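Local structure of hypothetical signal peptide protein (Sinorhizobium meliloti, 3PJY) at residues B[68-77]-B[102-113]. The protein is of unknown function but belongs to the DUF192 family and may act as a transcription regulator. Numbering follows the deposited sequence.
Sequences LPLDMLFIAS and VAYVLELNAGTV
With chi1 at -72° and CG anti to the carbonyl carbon, Asp71 sends its carboxylate past Ala110 to the start of the helix that begins at Thr112. There OD2 accepts Val113 N at 3.0 Å, nearly straight (167° at the hydrogen), while Gly111 N, at the N-cap position, adds weak bonds to both carboxylate oxygens. OD1 is also held by Asn87 N of strand 81-88. Replacing Asp71 by an alanine would probably leave Val113 N without its acceptor and the helix start less firmly tied to the strand. Strands 70-75 and 104-109 are antiparallel neighbours within the mixed sheet, their axes 4.5 Å apart, zipped by paired backbone bonds such as Leu73 N to Leu106 O. At the Ile75 end of the ladder lies a classic beta bulge, where Ile75 O accepts from both Ala103 N (2.9 Å) and Tyr104 N (3.1 Å). On the face bearing Asp71, Leu73 CD1 touches Leu108 CD1 and Val113 CG2, each at 3.9 Å. On the other face Val105, its CG2 anti to the carbonyl carbon, lies alongside Phe74 and brings that methyl obliquely to ring atom CD1 at 3.4 Å; Met61 touches both side chains.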
# COMPACT_ATOMS: atom_id res chain seq x y z
N LEU B 68 -12.71 11.65 16.44
CA LEU B 68 -11.32 11.34 16.10
C LEU B 68 -10.65 12.63 15.65
O LEU B 68 -11.17 13.30 14.75
CB LEU B 68 -11.27 10.38 14.90
CG LEU B 68 -11.80 8.94 15.13
CD1 LEU B 68 -11.99 8.24 13.78
CD2 LEU B 68 -10.81 8.22 16.01
N PRO B 69 -9.47 12.98 16.23
CA PRO B 69 -8.71 14.06 15.63
C PRO B 69 -8.20 13.62 14.25
O PRO B 69 -7.81 12.45 14.08
CB PRO B 69 -7.56 14.28 16.60
CG PRO B 69 -7.44 13.03 17.32
CD PRO B 69 -8.78 12.37 17.37
N LEU B 70 -8.24 14.52 13.29
CA LEU B 70 -7.96 14.18 11.87
C LEU B 70 -6.94 15.12 11.24
O LEU B 70 -6.89 16.30 11.57
CB LEU B 70 -9.24 14.22 11.02
CG LEU B 70 -10.34 13.26 11.44
CD1 LEU B 70 -11.61 13.50 10.55
CD2 LEU B 70 -9.88 11.78 11.36
N ASP B 71 -6.19 14.59 10.28
CA ASP B 71 -5.48 15.38 9.29
C ASP B 71 -6.31 15.39 8.00
O ASP B 71 -6.91 14.37 7.61
CB ASP B 71 -4.11 14.77 8.94
CG ASP B 71 -3.06 14.87 10.02
OD1 ASP B 71 -3.27 15.58 11.05
OD2 ASP B 71 -1.98 14.24 9.84
N MSE B 72 -6.41 16.56 7.36
CA MSE B 72 -7.17 16.77 6.14
C MSE B 72 -6.25 17.12 4.99
O MSE B 72 -5.43 18.05 5.12
CB MSE B 72 -8.24 17.87 6.31
CG MSE B 72 -9.23 17.57 7.31
SE MSE B 72 -10.42 19.10 7.36
CE MSE B 72 -11.70 18.38 8.66
N LEU B 73 -6.33 16.40 3.87
CA LEU B 73 -5.53 16.68 2.70
C LEU B 73 -6.49 17.07 1.56
O LEU B 73 -7.39 16.31 1.25
CB LEU B 73 -4.68 15.49 2.27
CG LEU B 73 -3.65 14.94 3.27
CD1 LEU B 73 -4.29 14.20 4.45
CD2 LEU B 73 -2.74 13.96 2.54
N PHE B 74 -6.30 18.26 1.00
CA PHE B 74 -7.12 18.82 -0.09
C PHE B 74 -6.43 18.54 -1.39
O PHE B 74 -5.29 18.94 -1.56
CB PHE B 74 -7.27 20.31 0.16
CG PHE B 74 -8.11 20.62 1.39
CD1 PHE B 74 -9.49 20.73 1.29
CD2 PHE B 74 -7.53 20.82 2.60
CE1 PHE B 74 -10.26 21.01 2.38
CE2 PHE B 74 -8.31 21.09 3.71
CZ PHE B 74 -9.69 21.17 3.59
N ILE B 75 -7.08 17.82 -2.29
CA ILE B 75 -6.44 17.16 -3.39
C ILE B 75 -7.04 17.53 -4.73
O ILE B 75 -8.27 17.49 -4.90
CB ILE B 75 -6.46 15.61 -3.18
CG1 ILE B 75 -5.69 15.24 -1.88
CG2 ILE B 75 -5.89 14.85 -4.38
CD1 ILE B 75 -5.91 13.78 -1.45
N ALA B 76 -6.19 17.84 -5.69
CA ALA B 76 -6.65 18.20 -7.04
C ALA B 76 -7.10 16.97 -7.82
O ALA B 76 -6.82 15.85 -7.44
CB ALA B 76 -5.51 18.92 -7.77
N SER B 77 -7.78 17.17 -8.96
CA SER B 77 -8.23 16.02 -9.76
C SER B 77 -7.12 15.09 -10.25
O SER B 77 -7.37 13.90 -10.48
CB SER B 77 -9.06 16.48 -10.99
OG SER B 77 -8.31 17.35 -11.75
N VAL B 102 -10.64 22.14 -5.53
CA VAL B 102 -10.10 20.79 -5.42
C VAL B 102 -11.17 19.78 -5.82
O VAL B 102 -12.34 20.15 -6.02
CB VAL B 102 -9.62 20.48 -3.96
CG1 VAL B 102 -8.40 21.41 -3.61
CG2 VAL B 102 -10.75 20.60 -2.92
N ALA B 103 -10.77 18.52 -5.94
CA ALA B 103 -11.65 17.45 -6.37
C ALA B 103 -11.92 16.41 -5.29
O ALA B 103 -12.89 15.67 -5.36
CB ALA B 103 -11.07 16.74 -7.61
N TYR B 104 -11.03 16.32 -4.31
CA TYR B 104 -11.10 15.32 -3.24
C TYR B 104 -10.59 15.90 -1.95
O TYR B 104 -9.77 16.84 -1.94
CB TYR B 104 -10.25 14.09 -3.53
CG TYR B 104 -10.49 13.40 -4.84
CD1 TYR B 104 -9.76 13.77 -5.96
CD2 TYR B 104 -11.40 12.36 -4.95
CE1 TYR B 104 -9.92 13.16 -7.14
CE2 TYR B 104 -11.59 11.73 -6.17
CZ TYR B 104 -10.87 12.17 -7.26
OH TYR B 104 -11.02 11.55 -8.46
N VAL B 105 -11.03 15.32 -0.84
CA VAL B 105 -10.39 15.52 0.46
C VAL B 105 -10.13 14.13 1.03
O VAL B 105 -11.00 13.25 0.99
CB VAL B 105 -11.21 16.35 1.41
CG1 VAL B 105 -10.71 16.29 2.87
CG2 VAL B 105 -11.27 17.84 0.95
N LEU B 106 -8.92 13.92 1.54
CA LEU B 106 -8.57 12.69 2.29
C LEU B 106 -8.50 13.03 3.76
O LEU B 106 -7.73 13.92 4.15
CB LEU B 106 -7.24 12.11 1.78
CG LEU B 106 -6.74 10.86 2.45
CD1 LEU B 106 -7.72 9.71 2.37
CD2 LEU B 106 -5.39 10.49 1.85
N GLU B 107 -9.30 12.33 4.57
CA GLU B 107 -9.19 12.43 6.01
C GLU B 107 -8.48 11.21 6.58
O GLU B 107 -8.84 10.07 6.29
CB GLU B 107 -10.54 12.58 6.67
CG GLU B 107 -11.14 13.94 6.48
CD GLU B 107 -12.47 14.15 7.17
OE1 GLU B 107 -13.15 13.22 7.63
OE2 GLU B 107 -12.88 15.33 7.23
N LEU B 108 -7.46 11.46 7.38
CA LEU B 108 -6.66 10.44 8.04
C LEU B 108 -6.60 10.73 9.54
O LEU B 108 -6.88 11.86 9.98
CB LEU B 108 -5.24 10.47 7.48
CG LEU B 108 -5.10 10.21 5.97
CD1 LEU B 108 -3.67 10.52 5.51
CD2 LEU B 108 -5.49 8.80 5.66
N ASN B 109 -6.18 9.75 10.34
CA ASN B 109 -5.97 10.04 11.74
C ASN B 109 -4.99 11.20 11.88
O ASN B 109 -3.98 11.30 11.16
CB ASN B 109 -5.40 8.85 12.47
CG ASN B 109 -6.43 7.81 12.80
OD1 ASN B 109 -7.25 8.01 13.71
ND2 ASN B 109 -6.36 6.68 12.12
N ALA B 110 -5.22 12.09 12.83
CA ALA B 110 -4.24 13.14 13.10
C ALA B 110 -2.87 12.57 13.37
O ALA B 110 -2.72 11.54 14.08
CB ALA B 110 -4.70 14.07 14.26
N GLY B 111 -1.85 13.21 12.82
CA GLY B 111 -0.47 12.74 12.94
C GLY B 111 -0.01 11.89 11.78
O GLY B 111 1.19 11.59 11.67
N THR B 112 -0.95 11.46 10.93
CA THR B 112 -0.59 10.60 9.79
C THR B 112 0.33 11.29 8.78
O THR B 112 1.28 10.68 8.29
CB THR B 112 -1.81 10.01 9.10
OG1 THR B 112 -2.60 9.31 10.07
CG2 THR B 112 -1.36 8.97 8.05
N VAL B 113 0.06 12.56 8.52
CA VAL B 113 0.90 13.33 7.57
C VAL B 113 2.33 13.34 8.01
O VAL B 113 3.25 13.03 7.23
CB VAL B 113 0.32 14.72 7.30
CG1 VAL B 113 1.33 15.66 6.57
CG2 VAL B 113 -1.00 14.57 6.50
O HOH W 1 -7.22 10.14 15.33
O HOH W 2 -9.65 12.52 -10.50